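Local coordinates for 6-aminohexanoate-dimer hydrolase (PDB 4GB7), which probably hydrolyses the amide bond of linear 6-aminohexanoate dimers, as a serine hydrolase of the beta-lactamase superfamily, at residues Val42-Trp47 and Ala214-Pro219; Glu62-Asn67 and Tyr288-Glu293; Gln210-Ser215 and Ile296-Ala301; Asn206-Leu211 and Tyr249-Thr254. All blocks are in the same frame, centred on the assembly; numbering follows the deposited sequence. Where two conformers were deposited one is given.

Contact 1 (Val42-Trp47 and Ala214-Pro219)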
loop_
_atom_site.group_PDB
_atom_site.type_symbol
_atom_site.label_atom_id
_atom_site.label_comp_id
_atom_site.label_asym_id
_atom_site.label_seq_id
_atom_site.Cartn_x
_atom_site.Cartn_y
_atom_site.Cartn_z
ATOM N N VAL A 42 6.137 21.390 -10.643
ATOM C CA VAL A 42 6.471 20.188 -9.886
ATOM C C VAL A 42 7.696 19.537 -10.519
ATOM O O VAL A 42 7.706 19.271 -11.721
ATOM C CB VAL A 42 5.279 19.210 -9.839
ATOM C CG1 VAL A 42 5.683 17.877 -9.231
ATOM C CG2 VAL A 42 4.148 19.819 -9.022
ATOM N N THR A 43 8.724 19.293 -9.704
ATOM C CA THR A 43 10.041 18.850 -10.210
ATOM C C THR A 43 10.461 17.578 -9.479
ATOM O O THR A 43 9.857 17.227 -8.462
ATOM C CB THR A 43 11.096 19.927 -9.991
ATOM O OG1 THR A 43 11.414 20.016 -8.585
ATOM C CG2 THR A 43 10.591 21.291 -10.485
ATOM N N LYS A 44 11.487 16.900 -9.982
ATOM C CA LYS A 44 12.034 15.751 -9.281
ATOM C C LYS A 44 12.559 16.135 -7.913
ATOM O O LYS A 44 12.645 15.292 -7.031
ATOM C CB LYS A 44 13.136 15.056 -10.050
ATOM C CG LYS A 44 12.681 14.442 -11.349
ATOM C CD LYS A 44 13.824 13.673 -11.968
ATOM C CE LYS A 44 13.417 13.227 -13.370
ATOM N NZ LYS A 44 14.379 12.313 -14.008
ATOM N N LYS A 45 12.880 17.421 -7.715
ATOM C CA LYS A 45 13.400 17.868 -6.433
ATOM C C LYS A 45 12.300 18.010 -5.400
ATOM O O LYS A 45 12.485 17.576 -4.260
ATOM C CB LYS A 45 14.204 19.187 -6.562
ATOM C CG LYS A 45 15.188 19.391 -5.425
ATOM C CD LYS A 45 16.037 20.676 -5.505
ATOM C CE LYS A 45 16.599 20.983 -6.894
ATOM N NZ LYS A 45 15.588 21.558 -7.838
ATOM N N ASN A 46 11.146 18.546 -5.821
ATOM C CA ASN A 46 10.127 19.004 -4.913
ATOM C C ASN A 46 8.786 18.252 -4.858
ATOM O O ASN A 46 7.937 18.620 -4.056
ATOM C CB ASN A 46 9.835 20.507 -5.128
ATOM C CG ASN A 46 9.020 20.802 -6.400
ATOM O OD1 ASN A 46 8.467 19.898 -7.049
ATOM N ND2 ASN A 46 8.948 22.084 -6.762
ATOM N N TRP A 47 8.618 17.201 -5.668
ATOM C CA TRP A 47 7.324 16.587 -5.837
ATOM C C TRP A 47 6.753 15.997 -4.566
ATOM O O TRP A 47 5.538 15.843 -4.478
ATOM C CB TRP A 47 7.332 15.548 -6.933
ATOM C CG TRP A 47 8.102 14.313 -6.642
ATOM C CD1 TRP A 47 9.459 14.109 -6.789
ATOM C CD2 TRP A 47 7.588 13.098 -6.069
ATOM N NE1 TRP A 47 9.808 12.819 -6.414
ATOM C CE2 TRP A 47 8.716 12.175 -5.957
ATOM C CE3 TRP A 47 6.339 12.667 -5.703
ATOM C CZ2 TRP A 47 8.565 10.901 -5.472
ATOM C CZ3 TRP A 47 6.200 11.373 -5.221
ATOM C CH2 TRP A 47 7.295 10.517 -5.096
ATOM N N ALA A 214 16.608 5.065 -7.783
ATOM C CA ALA A 214 16.630 3.916 -8.727
ATOM C C ALA A 214 15.651 4.049 -9.888
ATOM O O ALA A 214 15.931 3.597 -11.017
ATOM C CB ALA A 214 16.391 2.612 -7.979
ATOM N N SER A 215 14.503 4.676 -9.607
ATOM C CA SER A 215 13.441 4.861 -10.566
ATOM C C SER A 215 13.556 6.178 -11.320
ATOM O O SER A 215 12.669 6.505 -12.101
ATOM C CB SER A 215 12.084 4.864 -9.847
ATOM O OG SER A 215 11.889 3.712 -9.088
ATOM N N ASN A 216 14.613 6.951 -11.041
ATOM C CA ASN A 216 14.860 8.206 -11.710
ATOM C C ASN A 216 13.815 9.283 -11.421
ATOM O O ASN A 216 13.527 10.102 -12.291
ATOM C CB ASN A 216 14.995 7.996 -13.231
ATOM C CG ASN A 216 15.665 9.171 -13.920
ATOM O OD1 ASN A 216 16.534 9.809 -13.345
ATOM N ND2 ASN A 216 15.260 9.456 -15.153
ATOM N N ILE A 217 13.215 9.261 -10.230
ATOM C CA ILE A 217 12.182 10.258 -9.907
ATOM C C ILE A 217 12.598 11.141 -8.730
ATOM O O ILE A 217 11.797 11.934 -8.234
ATOM C CB ILE A 217 10.767 9.637 -9.701
ATOM C CG1 ILE A 217 10.665 8.756 -8.458
ATOM C CG2 ILE A 217 10.325 8.865 -10.929
ATOM C CD1 ILE A 217 9.231 8.305 -8.158
ATOM N N LEU A 218 13.843 10.970 -8.269
ATOM C CA LEU A 218 14.545 12.010 -7.487
ATOM C C LEU A 218 15.784 12.425 -8.276
ATOM O O LEU A 218 16.226 11.705 -9.171
ATOM C CB LEU A 218 14.937 11.530 -6.101
ATOM C CG LEU A 218 13.780 11.384 -5.104
ATOM C CD1 LEU A 218 14.248 10.699 -3.830
ATOM C CD2 LEU A 218 13.165 12.756 -4.837
ATOM N N PRO A 219 16.353 13.598 -7.962
ATOM C CA PRO A 219 17.439 14.113 -8.803
ATOM C C PRO A 219 18.729 13.317 -8.632
ATOM O O PRO A 219 19.153 13.060 -7.487
ATOM C CB PRO A 219 17.647 15.525 -8.281
ATOM C CG PRO A 219 16.369 15.862 -7.624
ATOM C CD PRO A 219 15.933 14.599 -6.983
HETATM O O HOH W 1 16.642 11.793 -11.753
#
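Lys44 lies along the backbone of Asn216 and Ile217, where helix 206-214 ends in a Schellman motif with Asn216 at positive phi. Its own turn is an ST motif: Thr43 OG1 accepts from the backbone N of Asn46. With chi1 at -64°, CG stands opposite the carbonyl carbon, and the rest of the chain runs extended along two successive carbonyls. Lys44 CB sits 3.9 Å from Ile217 O, and CG stays near the same oxygen. Lys44 CD has moved on to Asn216 O, at 3.6 Å, and CE closes to 3.3 Å from that atom. Lys44 NZ then donates to Asn216 O over 2.9 Å, approaching at a C=O...N angle of 148° and tilted from the carbonyl plane. A water 3.2 Å from Lys44 NZ accepts from it and donates to Asn216 OD1 and Leu218 O, so the ammonium is held both directly and through solvent. Ile217 O meets Trp47 as well: NE1 lies 2.8 Å away, but the N-H...O angle of only 127° makes this a weak bond. Further round the Trp47 indole, CZ2 packs on Ile217 CD1 at 3.8 Å. The indole also meets the Phe63 ring at an angle and Tyr212 edge-to-face, which ties this N-terminal turn to the helical part of the hydrolase. Pro219 CG rides over the backbone of Lys45. One carbonyl buried by the contact has no polar partner in the model: Lys44 O faces Pro219 CD and, at 3.4 Å, the methyl carbon Leu218 CD2.

Contact 2 (Glu62-Asn67 and Tyr288-Glu293)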
loop_
_atom_site.group_PDB
_atom_site.type_symbol
_atom_site.label_atom_id
_atom_site.label_comp_id
_atom_site.label_asym_id
_atom_site.label_seq_id
_atom_site.Cartn_x
_atom_site.Cartn_y
_atom_site.Cartn_z
ATOM N N GLU A 62 1.402 11.938 -15.113
ATOM C CA GLU A 62 1.911 13.111 -15.867
ATOM C C GLU A 62 3.354 13.490 -15.545
ATOM O O GLU A 62 3.915 14.369 -16.185
ATOM C CB GLU A 62 1.011 14.330 -15.629
ATOM C CG GLU A 62 -0.433 14.110 -16.006
ATOM C CD GLU A 62 -1.224 15.395 -15.990
ATOM O OE1 GLU A 62 -0.658 16.478 -16.335
ATOM O OE2 GLU A 62 -2.399 15.319 -15.560
ATOM N N PHE A 63 3.969 12.764 -14.618
ATOM C CA PHE A 63 5.240 13.103 -14.007
ATOM C C PHE A 63 6.271 11.983 -14.206
ATOM O O PHE A 63 7.463 12.219 -14.136
ATOM C CB PHE A 63 4.927 13.353 -12.488
ATOM C CG PHE A 63 6.105 13.699 -11.659
ATOM C CD1 PHE A 63 6.734 14.907 -11.813
ATOM C CD2 PHE A 63 6.574 12.821 -10.699
ATOM C CE1 PHE A 63 7.828 15.247 -11.036
ATOM C CE2 PHE A 63 7.669 13.141 -9.924
ATOM C CZ PHE A 63 8.296 14.363 -10.096
ATOM N N THR A 64 5.803 10.780 -14.511
ATOM C CA THR A 64 6.620 9.575 -14.448
ATOM C C THR A 64 6.253 8.618 -15.583
ATOM O O THR A 64 5.214 8.741 -16.226
ATOM C CB THR A 64 6.331 8.770 -13.137
ATOM O OG1 THR A 64 4.953 8.365 -13.146
ATOM C CG2 THR A 64 6.585 9.552 -11.916
ATOM N N LEU A 65 7.088 7.604 -15.749
ATOM C CA LEU A 65 6.788 6.471 -16.593
ATOM C C LEU A 65 5.870 5.491 -15.860
ATOM O O LEU A 65 6.048 5.252 -14.658
ATOM C CB LEU A 65 8.082 5.749 -16.935
ATOM C CG LEU A 65 9.183 6.556 -17.676
ATOM C CD1 LEU A 65 10.360 5.604 -17.911
ATOM C CD2 LEU A 65 8.629 7.197 -18.953
ATOM N N ILE A 66 4.923 4.905 -16.603
ATOM C CA ILE A 66 3.900 4.020 -16.014
ATOM C C ILE A 66 3.634 2.794 -16.878
ATOM O O ILE A 66 3.853 2.803 -18.096
ATOM C CB ILE A 66 2.577 4.732 -15.750
ATOM C CG1 ILE A 66 1.861 5.144 -17.044
ATOM C CG2 ILE A 66 2.795 5.933 -14.845
ATOM C CD1 ILE A 66 0.372 5.426 -16.879
ATOM N N ASN A 67 3.168 1.736 -16.219
ATOM C CA ASN A 67 2.570 0.594 -16.855
ATOM C C ASN A 67 1.134 0.512 -16.407
ATOM O O ASN A 67 0.849 0.479 -15.195
ATOM C CB ASN A 67 3.221 -0.708 -16.407
ATOM C CG ASN A 67 4.610 -0.873 -16.902
ATOM O OD1 ASN A 67 5.075 -0.133 -17.760
ATOM N ND2 ASN A 67 5.289 -1.914 -16.396
ATOM N N TYR A 288 -2.537 2.038 -12.446
ATOM C CA TYR A 288 -1.224 2.030 -13.082
ATOM C C TYR A 288 -0.116 2.002 -12.049
ATOM O O TYR A 288 -0.305 2.472 -10.900
ATOM C CB TYR A 288 -1.048 3.204 -14.036
ATOM C CG TYR A 288 -1.096 4.591 -13.444
ATOM C CD1 TYR A 288 0.026 5.170 -12.783
ATOM C CD2 TYR A 288 -2.240 5.366 -13.601
ATOM C CE1 TYR A 288 -0.057 6.489 -12.290
ATOM C CE2 TYR A 288 -2.302 6.658 -13.127
ATOM C CZ TYR A 288 -1.190 7.216 -12.487
ATOM O OH TYR A 288 -1.197 8.518 -12.015
ATOM N N TYR A 289 1.018 1.415 -12.439
ATOM C CA TYR A 289 2.227 1.456 -11.647
ATOM C C TYR A 289 3.238 2.436 -12.214
ATOM O O TYR A 289 3.537 2.401 -13.412
ATOM C CB TYR A 289 2.969 0.117 -11.666
ATOM C CG TYR A 289 2.505 -0.919 -10.682
ATOM C CD1 TYR A 289 2.946 -0.905 -9.344
ATOM C CD2 TYR A 289 1.640 -1.941 -11.083
ATOM C CE1 TYR A 289 2.525 -1.872 -8.443
ATOM C CE2 TYR A 289 1.241 -2.910 -10.182
ATOM C CZ TYR A 289 1.689 -2.899 -8.887
ATOM O OH TYR A 289 1.215 -3.907 -8.050
ATOM N N VAL A 290 3.785 3.276 -11.336
ATOM C CA VAL A 290 5.006 3.998 -11.654
ATOM C C VAL A 290 6.113 2.966 -11.843
ATOM O O VAL A 290 6.203 1.982 -11.101
ATOM C CB VAL A 290 5.340 5.012 -10.567
ATOM C CG1 VAL A 290 6.751 5.554 -10.718
ATOM C CG2 VAL A 290 4.248 6.108 -10.567
ATOM N N THR A 291 6.983 3.239 -12.812
ATOM C CA THR A 291 8.097 2.319 -13.100
ATOM C C THR A 291 9.462 3.020 -13.073
ATOM O O THR A 291 9.547 4.227 -13.139
ATOM C CB THR A 291 7.935 1.634 -14.482
ATOM O OG1 THR A 291 8.247 2.572 -15.538
ATOM C CG2 THR A 291 6.511 1.055 -14.671
ATOM N N ASP A 292 10.531 2.227 -13.073
ATOM C CA ASP A 292 11.862 2.715 -13.409
ATOM C C ASP A 292 12.005 2.869 -14.940
ATOM O O ASP A 292 11.061 2.611 -15.706
ATOM C CB ASP A 292 12.963 1.841 -12.719
ATOM C CG ASP A 292 13.124 0.477 -13.302
ATOM O OD1 ASP A 292 12.692 0.260 -14.435
ATOM O OD2 ASP A 292 13.760 -0.380 -12.599
ATOM N N GLU A 293 13.184 3.308 -15.379
ATOM C CA GLU A 293 13.397 3.628 -16.788
ATOM C C GLU A 293 13.358 2.371 -17.648
ATOM O O GLU A 293 13.204 2.465 -18.869
ATOM C CB GLU A 293 14.726 4.296 -16.970
ATOM C CG GLU A 293 14.848 5.683 -16.414
ATOM C CD GLU A 293 16.316 6.073 -16.304
ATOM O OE1 GLU A 293 17.017 5.705 -15.299
ATOM O OE2 GLU A 293 16.769 6.737 -17.262
HETATM O O HOH W 2 8.955 6.792 -13.806
#
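Ile66 reaches over one face of the Tyr288 ring, its CD1 4.2 Å from the ring centroid and 26° off the normal, a CH-pi contact. The two side chains slant across each other. Chi1 of 68° sets Ile66 CG1 between the backbone N and the carbonyl carbon, while the other branch, CG2, touches Tyr288 CD1 at 3.5 Å. Val290 shares the Ile66 face of the sheet, and its CG2 meets Thr64 OG1 at 3.5 Å, the two side chains running nearly at right angles. On the face that carries Asn67 and Tyr289, the Asn67 amide meets Thr291 CG2, 3.5 Å from CG. Strand 66-69 is an outermost strand of a four-stranded antiparallel sheet, next to strand 287-290. Asn67 and Tyr289 are a hydrogen-bonded pair, with Asn67 N to Tyr289 O and Tyr289 N to Asn67 O both 2.9 Å, and Thr291 N donates to Leu65 O over 2.9 Å. Asn67 finds its polar partners in Lys295 and Glu297, Thr64 OG1 bonds to Met60 O, and Tyr288 OH to Lys61 N. The chemistry is therefore divided: backbone bonds fix the strand register, the contact between side chains is mainly apolar, and their polar ends are satisfied by neighbouring residues.

Contact 3 (Gln210-Ser215 and Ile296-Ala301)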
loop_
_atom_site.group_PDB
_atom_site.type_symbol
_atom_site.label_atom_id
_atom_site.label_comp_id
_atom_site.label_asym_id
_atom_site.label_seq_id
_atom_site.Cartn_x
_atom_site.Cartn_y
_atom_site.Cartn_z
ATOM N N GLN A 210 16.197 5.656 -1.972
ATOM C CA GLN A 210 16.911 4.778 -2.916
ATOM C C GLN A 210 16.009 4.209 -3.993
ATOM O O GLN A 210 16.404 4.118 -5.168
ATOM C CB GLN A 210 17.670 3.663 -2.221
ATOM C CG GLN A 210 18.837 4.163 -1.361
ATOM C CD GLN A 210 19.760 5.128 -2.086
ATOM O OE1 GLN A 210 20.302 4.790 -3.135
ATOM N NE2 GLN A 210 19.916 6.349 -1.542
ATOM N N LEU A 211 14.778 3.864 -3.624
ATOM C CA LEU A 211 13.842 3.338 -4.622
ATOM C C LEU A 211 13.501 4.411 -5.611
ATOM O O LEU A 211 13.467 4.181 -6.806
ATOM C CB LEU A 211 12.568 2.836 -3.921
ATOM C CG LEU A 211 11.428 2.328 -4.829
ATOM C CD1 LEU A 211 11.835 0.965 -5.385
ATOM C CD2 LEU A 211 10.103 2.277 -4.055
ATOM N N TYR A 212 13.280 5.630 -5.109
ATOM C CA TYR A 212 12.991 6.725 -6.017
ATOM C C TYR A 212 14.205 7.146 -6.894
ATOM O O TYR A 212 14.020 7.422 -8.059
ATOM C CB TYR A 212 12.433 7.919 -5.261
ATOM C CG TYR A 212 11.141 7.645 -4.493
ATOM C CD1 TYR A 212 10.241 6.669 -4.900
ATOM C CD2 TYR A 212 10.780 8.434 -3.434
ATOM C CE1 TYR A 212 9.065 6.438 -4.222
ATOM C CE2 TYR A 212 9.617 8.185 -2.714
ATOM C CZ TYR A 212 8.743 7.229 -3.126
ATOM O OH TYR A 212 7.587 7.021 -2.417
ATOM N N LEU A 213 15.424 7.160 -6.341
ATOM C CA LEU A 213 16.623 7.411 -7.134
ATOM C C LEU A 213 16.795 6.305 -8.193
ATOM O O LEU A 213 17.040 6.580 -9.361
ATOM C CB LEU A 213 17.846 7.479 -6.252
ATOM C CG LEU A 213 17.954 8.782 -5.440
ATOM C CD1 LEU A 213 18.843 8.535 -4.216
ATOM C CD2 LEU A 213 18.432 9.950 -6.304
ATOM N N ALA A 214 16.608 5.065 -7.783
ATOM C CA ALA A 214 16.630 3.916 -8.727
ATOM C C ALA A 214 15.651 4.049 -9.888
ATOM O O ALA A 214 15.931 3.597 -11.017
ATOM C CB ALA A 214 16.391 2.612 -7.979
ATOM N N SER A 215 14.503 4.676 -9.607
ATOM C CA SER A 215 13.441 4.861 -10.566
ATOM C C SER A 215 13.556 6.178 -11.320
ATOM O O SER A 215 12.669 6.505 -12.101
ATOM C CB SER A 215 12.084 4.864 -9.847
ATOM O OG SER A 215 11.889 3.712 -9.088
ATOM N N ILE A 296 10.219 -1.507 -15.237
ATOM C CA ILE A 296 9.974 -2.349 -14.065
ATOM C C ILE A 296 9.214 -1.540 -13.035
ATOM O O ILE A 296 9.652 -0.455 -12.617
ATOM C CB ILE A 296 11.288 -2.897 -13.463
ATOM C CG1 ILE A 296 11.983 -3.858 -14.433
ATOM C CG2 ILE A 296 11.046 -3.577 -12.131
ATOM C CD1 ILE A 296 11.184 -5.056 -14.868
ATOM N N GLU A 297 8.096 -2.103 -12.565
ATOM C CA GLU A 297 7.223 -1.385 -11.659
ATOM C C GLU A 297 7.847 -1.260 -10.253
ATOM O O GLU A 297 8.541 -2.153 -9.804
ATOM C CB GLU A 297 5.872 -2.095 -11.483
ATOM C CG GLU A 297 5.093 -2.351 -12.769
ATOM C CD GLU A 297 5.408 -3.633 -13.479
ATOM O OE1 GLU A 297 6.413 -4.307 -13.136
ATOM O OE2 GLU A 297 4.663 -3.901 -14.472
ATOM N N GLN A 298 7.597 -0.126 -9.584
ATOM C CA GLN A 298 7.795 -0.015 -8.138
ATOM C C GLN A 298 6.707 -0.825 -7.460
ATOM O O GLN A 298 5.665 -0.270 -7.128
ATOM C CB GLN A 298 7.617 1.436 -7.657
ATOM C CG GLN A 298 8.652 2.382 -8.163
ATOM C CD GLN A 298 8.360 3.793 -7.739
ATOM O OE1 GLN A 298 7.291 4.081 -7.189
ATOM N NE2 GLN A 298 9.278 4.682 -8.024
ATOM N N ALA A 299 6.960 -2.107 -7.235
ATOM C CA ALA A 299 6.013 -2.963 -6.573
ATOM C C ALA A 299 5.683 -2.515 -5.144
ATOM O O ALA A 299 4.609 -2.821 -4.614
ATOM C CB ALA A 299 6.556 -4.410 -6.544
ATOM N N SER A 300 6.631 -1.808 -4.525
ATOM C CA SER A 300 6.568 -1.489 -3.104
ATOM C C SER A 300 5.851 -0.197 -2.881
ATOM O O SER A 300 5.418 0.051 -1.776
ATOM C CB SER A 300 7.978 -1.407 -2.488
ATOM O OG SER A 300 8.734 -0.385 -3.106
ATOM N N ALA A 301 5.701 0.618 -3.922
ATOM C CA ALA A 301 5.242 2.009 -3.662
ATOM C C ALA A 301 4.562 2.732 -4.817
ATOM O O ALA A 301 4.156 3.916 -4.671
ATOM C CB ALA A 301 6.450 2.821 -3.223
HETATM O O HOH W 3 5.328 6.656 -4.026
#
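Leu211 and Gln298 mark the closest approach of the two backbones, their CA atoms 7.8 Å apart, a gap wide enough that side chains do all the direct bridging. One partner is the last turns of helix 206-214; the other is the loop between strands 287-290 and 303-305, where Gln298 is the centre of an inverse gamma turn. From that turn the Gln298 side chain extends straight to the helix end, and NE2 donates to Ser215 OG over 3.0 Å. This bond is nearly linear, at 171°, and the hydroxyl oxygen lies in the amide plane. Ser215 is placed for it by chi1 of -56°, which also lets OG donate to Leu211 O at 2.8 Å. The same amide borders Tyr212: Gln298 NE2 sits at the edge of the Tyr212 ring, 3.8 Å from CD1, with ring and amide planes 33° apart. Beside this polar link, Leu211 CD2 presses on Ser300 OG at 3.1 Å and on Ala301 CB at 3.8 Å. Ser300 OG is bonded to Glu255. Tyr212 OH and the loop share a water, which donates to Ala301 O at 3.0 Å. Because Ser215 OG gives its proton to Leu211 O, it can act as acceptor for Gln298, which is consistent with the amide being oriented with NE2 toward the helix in this buried interface.

Contact 4 (Asn206-Leu211 and Tyr249-Thr254)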
loop_
_atom_site.group_PDB
_atom_site.type_symbol
_atom_site.label_atom_id
_atom_site.label_comp_id
_atom_site.label_asym_id
_atom_site.label_seq_id
_atom_site.Cartn_x
_atom_site.Cartn_y
_atom_site.Cartn_z
ATOM N N ASN A 206 15.898 6.368 3.941
ATOM C CA ASN A 206 16.787 5.998 2.841
ATOM C C ASN A 206 16.217 4.886 1.951
ATOM O O ASN A 206 16.415 4.885 0.751
ATOM C CB ASN A 206 18.161 5.562 3.344
ATOM C CG ASN A 206 19.171 5.510 2.228
ATOM O OD1 ASN A 206 19.225 6.430 1.394
ATOM N ND2 ASN A 206 19.952 4.429 2.164
ATOM N N GLN A 207 15.457 3.967 2.524
ATOM C CA GLN A 207 14.899 2.862 1.733
ATOM C C GLN A 207 13.892 3.383 0.703
ATOM O O GLN A 207 13.701 2.796 -0.348
ATOM C CB GLN A 207 14.214 1.846 2.637
ATOM C CG GLN A 207 12.903 2.335 3.231
ATOM C CD GLN A 207 12.170 1.247 3.944
ATOM O OE1 GLN A 207 11.571 0.377 3.317
ATOM N NE2 GLN A 207 12.201 1.290 5.250
ATOM N N ASP A 208 13.242 4.513 1.013
ATOM C CA ASP A 208 12.385 5.163 0.051
ATOM C C ASP A 208 13.212 6.005 -0.976
ATOM O O ASP A 208 12.983 5.930 -2.169
ATOM C CB ASP A 208 11.410 6.111 0.758
ATOM C CG ASP A 208 10.246 5.406 1.427
ATOM O OD1 ASP A 208 9.772 4.368 0.955
ATOM O OD2 ASP A 208 9.743 5.947 2.414
ATOM N N ALA A 209 14.142 6.833 -0.477
ATOM C CA ALA A 209 15.012 7.668 -1.309
ATOM C C ALA A 209 15.664 6.795 -2.382
ATOM O O ALA A 209 15.628 7.117 -3.560
ATOM C CB ALA A 209 16.074 8.362 -0.441
ATOM N N GLN A 210 16.197 5.656 -1.972
ATOM C CA GLN A 210 16.911 4.778 -2.916
ATOM C C GLN A 210 16.009 4.209 -3.993
ATOM O O GLN A 210 16.404 4.118 -5.168
ATOM C CB GLN A 210 17.670 3.663 -2.221
ATOM C CG GLN A 210 18.837 4.163 -1.361
ATOM C CD GLN A 210 19.760 5.128 -2.086
ATOM O OE1 GLN A 210 20.302 4.790 -3.135
ATOM N NE2 GLN A 210 19.916 6.349 -1.542
ATOM N N LEU A 211 14.778 3.864 -3.624
ATOM C CA LEU A 211 13.842 3.338 -4.622
ATOM C C LEU A 211 13.501 4.411 -5.611
ATOM O O LEU A 211 13.467 4.181 -6.806
ATOM C CB LEU A 211 12.568 2.836 -3.921
ATOM C CG LEU A 211 11.428 2.328 -4.829
ATOM C CD1 LEU A 211 11.835 0.965 -5.385
ATOM C CD2 LEU A 211 10.103 2.277 -4.055
ATOM N N TYR A 249 11.104 -3.219 8.269
ATOM C CA TYR A 249 10.322 -2.823 7.105
ATOM C C TYR A 249 11.237 -2.355 5.978
ATOM O O TYR A 249 12.057 -1.457 6.174
ATOM C CB TYR A 249 9.385 -1.714 7.508
ATOM C CG TYR A 249 8.309 -1.369 6.515
ATOM C CD1 TYR A 249 7.128 -2.111 6.430
ATOM C CD2 TYR A 249 8.427 -0.266 5.723
ATOM C CE1 TYR A 249 6.110 -1.752 5.564
ATOM C CE2 TYR A 249 7.430 0.093 4.833
ATOM C CZ TYR A 249 6.274 -0.643 4.763
ATOM O OH TYR A 249 5.309 -0.231 3.894
ATOM N N ASN A 250 11.107 -2.966 4.795
ATOM C CA ASN A 250 11.940 -2.586 3.676
ATOM C C ASN A 250 11.221 -2.775 2.329
ATOM O O ASN A 250 10.832 -3.882 1.976
ATOM C CB ASN A 250 13.226 -3.430 3.697
ATOM C CG ASN A 250 14.370 -2.801 2.915
ATOM O OD1 ASN A 250 14.248 -2.511 1.715
ATOM N ND2 ASN A 250 15.518 -2.590 3.612
ATOM N N ASN A 251 11.136 -1.701 1.557
ATOM C CA ASN A 251 10.612 -1.747 0.174
ATOM C C ASN A 251 11.258 -2.849 -0.653
ATOM O O ASN A 251 10.616 -3.465 -1.489
ATOM C CB ASN A 251 10.896 -0.441 -0.542
ATOM C CG ASN A 251 10.110 0.730 0.008
ATOM O OD1 ASN A 251 9.000 0.590 0.503
ATOM N ND2 ASN A 251 10.712 1.907 -0.076
ATOM N N GLY A 252 12.551 -3.031 -0.475
ATOM C CA GLY A 252 13.303 -4.018 -1.218
ATOM C C GLY A 252 12.772 -5.409 -1.116
ATOM O O GLY A 252 12.928 -6.212 -2.083
ATOM N N SER A 253 12.187 -5.756 0.030
ATOM C CA SER A 253 11.626 -7.093 0.186
ATOM C C SER A 253 10.468 -7.317 -0.792
ATOM O O SER A 253 10.402 -8.319 -1.496
ATOM C CB SER A 253 11.168 -7.356 1.631
ATOM O OG SER A 253 12.279 -7.332 2.534
ATOM N N THR A 254 9.557 -6.345 -0.869
ATOM C CA THR A 254 8.461 -6.424 -1.831
ATOM C C THR A 254 8.974 -6.405 -3.276
ATOM O O THR A 254 8.460 -7.129 -4.140
ATOM C CB THR A 254 7.507 -5.247 -1.613
ATOM O OG1 THR A 254 7.296 -5.089 -0.216
ATOM C CG2 THR A 254 6.147 -5.492 -2.329
HETATM O O HOH W 4 14.058 0.129 -0.561
HETATM O O HOH W 5 8.525 2.539 2.708
#
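Asp208 OD1 is gripped by two donors: Asn251 ND2 at 2.8 Å and a water, also at 2.8 Å. The hydrogen bond from the Asn251 amide is nearly straight, at 168°; the oxygen lies in the amide plane of Asn251 but is met on its anti side, somewhat out of the carboxylate plane. That water also donates to Asn251 OD1, closing a ring of bonds around the two side chains, and it lies in plane at the edge of the Tyr249 ring. Asn251 ND2 makes a second, weak bond to Gln207 O at 3.1 Å, where another water donates too. Gln207 itself, deposited in two conformers, reaches across in the one described here. Its chi1 of 72° tucks CG between the backbone N and the carbonyl carbon, and the extended chain carries OE1 to within 2.8 Å of Asn251 N. Its NE2 donates to Tyr249 O over 2.9 Å, from above the carbonyl plane, so both ends of the amide clasp the same short backbone run. The two amide planes of Gln207 and Asn251 are 65° apart. Asn250 is the N-cap, its OD1 accepting from Gly252 N at 2.8 Å and also bonded to Tyr194 OH. Helix 206-214 is thus joined to the start of helix 251-265, with Asn251 OD1 bonded to Lys143 at the start of helix 143-155 and Tyr249 OH to Ser140, a pattern consistent with the SxxK and YxN elements of serine beta-lactamase relatives.

How the contacts relate
Helix 206-214 runs through three of the contacts: its start serves contact 4, its last turns contact 3, and its C-terminal exit contact 1. The centres of contacts 3 and 4 are about 8 Å apart, and Ser300 OG packs on Asn251 CB. Ser300 O and Asn251 OD1 both bond to Lys143, so these two contacts border the probable active site around Ser140 and Tyr249. Contact 2, about 10 Å from contact 3 centre to centre, joins it through a bond from Gln298 N to Val290 O. Contact 1 is about 12 Å from both, centre to centre, meeting contact 2 where Trp47 packs on Phe63. Contacts 2 and 4 do not touch, their nearest atoms being about 6 Å apart.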